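Local coordinates for V-type ATP synthase alpha chain (Nanoarchaeum equitans Kin4-M, PDB 5BN3), which forms the alpha chain of an archaeal V-type ATP synthase, a multidomain member of the ATP synthase alpha/beta family, modelled with ADP and magnesium ions, at residues A[16-19]-A[20-24]. Sequence-based numbering, arbitrary orientation.
Sequences GKFS and IFEVV
A type II beta turn running from Ser19 to Glu22 reverses the chain, closed by Glu22 N donating to Ser19 O over 3.1 Å. Phe21 takes the third position of the turn with phi positive (66°), as this turn type requires. The carboxylate of Glu22 then reaches back to the same residue: Ser19 N gives its hydrogen to Glu22 OE1 at 3.1 Å with an N-H...O angle of 154°, meeting the oxygen nearly along its C-O axis. Ser19 is thus held through both its amide and its carbonyl. The reach depends on an extended glutamate, CG anti to the backbone N (chi1 179°) and the next torsion also trans, which carries the carboxylate back along residues 18-19 as far as Phe18, where Glu22 OE1 lies 3.7 Å from Phe18 CA and near the plane of the Phe18 ring, at its edge. The turn belongs to the N-terminal beta-barrel domain of the alpha/beta family, in the connection from strand 11-15 to strand 23-26. Glu22 is buried, and its other oxygen, OE2, accepts hydrogen bonds from Asn62 ND2 and from the backbone amides of Thr63 and Gly64, so the carboxylate ties the turn to the segment after strand 60-61; these donors would probably favour the charged form. Phe18 and Val24 meet with their side chains at about a right angle, Phe18 CD1 standing 3.8 Å from Val24 CG1. Both also pack on Val35 and Val60. At the two corners of the turn, the CB bonds of Ile20 and Phe21 point away from residues 16-19, and their side chains pack against Thr48 and Tyr46, respectively, both of the neighbouring NEQ263 chain.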
loop_
_atom_site.group_PDB
_atom_site.type_symbol
_atom_site.label_atom_id
_atom_site.label_comp_id
_atom_site.label_asym_id
_atom_site.label_seq_id
_atom_site.Cartn_x
_atom_site.Cartn_y
_atom_site.Cartn_z
ATOM N N GLY A 16 -3.161 -12.599 -41.912
ATOM C CA GLY A 16 -3.337 -13.805 -42.700
ATOM C C GLY A 16 -4.517 -14.651 -42.263
ATOM O O GLY A 16 -5.453 -14.152 -41.634
ATOM N N LYS A 17 -4.477 -15.935 -42.606
ATOM C CA LYS A 17 -5.529 -16.868 -42.219
ATOM C C LYS A 17 -4.996 -17.884 -41.213
ATOM O O LYS A 17 -4.055 -18.626 -41.505
ATOM C CB LYS A 17 -6.085 -17.578 -43.442
ATOM N N PHE A 18 -5.603 -17.919 -40.031
ATOM C CA PHE A 18 -5.140 -18.803 -38.967
ATOM C C PHE A 18 -6.300 -19.434 -38.206
ATOM O O PHE A 18 -7.449 -19.013 -38.346
ATOM C CB PHE A 18 -4.253 -18.030 -37.988
ATOM C CG PHE A 18 -3.021 -17.438 -38.614
ATOM C CD1 PHE A 18 -1.855 -18.178 -38.713
ATOM C CD2 PHE A 18 -3.027 -16.137 -39.093
ATOM C CE1 PHE A 18 -0.716 -17.633 -39.282
ATOM C CE2 PHE A 18 -1.892 -15.584 -39.660
ATOM C CZ PHE A 18 -0.736 -16.336 -39.756
ATOM N N SER A 19 -5.990 -20.447 -37.405
ATOM C CA SER A 19 -6.967 -21.036 -36.499
ATOM C C SER A 19 -6.480 -20.865 -35.069
ATOM O O SER A 19 -5.275 -20.871 -34.817
ATOM C CB SER A 19 -7.180 -22.517 -36.811
ATOM O OG SER A 19 -7.813 -22.684 -38.066
ATOM N N ILE A 20 -7.415 -20.700 -34.138
ATOM C CA ILE A 20 -7.071 -20.538 -32.730
ATOM C C ILE A 20 -6.341 -21.790 -32.223
ATOM O O ILE A 20 -6.732 -22.919 -32.531
ATOM C CB ILE A 20 -8.333 -20.204 -31.881
ATOM C CG1 ILE A 20 -7.955 -19.682 -30.494
ATOM C CG2 ILE A 20 -9.273 -21.386 -31.789
ATOM C CD1 ILE A 20 -7.612 -18.219 -30.481
ATOM N N PHE A 21 -5.246 -21.572 -31.499
ATOM C CA PHE A 21 -4.410 -22.650 -30.958
ATOM C C PHE A 21 -3.687 -23.490 -32.013
ATOM O O PHE A 21 -3.182 -24.574 -31.717
ATOM C CB PHE A 21 -5.200 -23.528 -29.984
ATOM C CG PHE A 21 -5.757 -22.770 -28.817
ATOM C CD1 PHE A 21 -4.909 -22.237 -27.857
ATOM C CD2 PHE A 21 -7.122 -22.580 -28.679
ATOM C CE1 PHE A 21 -5.413 -21.530 -26.782
ATOM C CE2 PHE A 21 -7.633 -21.876 -27.605
ATOM C CZ PHE A 21 -6.777 -21.350 -26.654
ATOM N N GLU A 22 -3.620 -22.976 -33.236
ATOM C CA GLU A 22 -2.823 -23.616 -34.272
ATOM C C GLU A 22 -1.353 -23.312 -34.020
ATOM O O GLU A 22 -0.994 -22.185 -33.666
ATOM C CB GLU A 22 -3.227 -23.104 -35.656
ATOM C CG GLU A 22 -2.423 -23.698 -36.801
ATOM C CD GLU A 22 -2.662 -22.982 -38.114
ATOM O OE1 GLU A 22 -3.525 -22.077 -38.162
ATOM O OE2 GLU A 22 -1.980 -23.323 -39.101
ATOM N N VAL A 23 -0.504 -24.320 -34.186
ATOM C CA VAL A 23 0.935 -24.109 -34.119
ATOM C C VAL A 23 1.400 -23.521 -35.439
ATOM O O VAL A 23 1.062 -24.034 -36.506
ATOM C CB VAL A 23 1.690 -25.419 -33.847
ATOM C CG1 VAL A 23 3.185 -25.210 -33.998
ATOM C CG2 VAL A 23 1.380 -25.913 -32.456
ATOM N N VAL A 24 2.157 -22.434 -35.366
ATOM C CA VAL A 24 2.680 -21.800 -36.567
ATOM C C VAL A 24 4.198 -21.746 -36.521
ATOM O O VAL A 24 4.808 -21.934 -35.467
ATOM C CB VAL A 24 2.121 -20.375 -36.760
ATOM C CG1 VAL A 24 0.630 -20.423 -37.025
ATOM C CG2 VAL A 24 2.416 -19.513 -35.539
#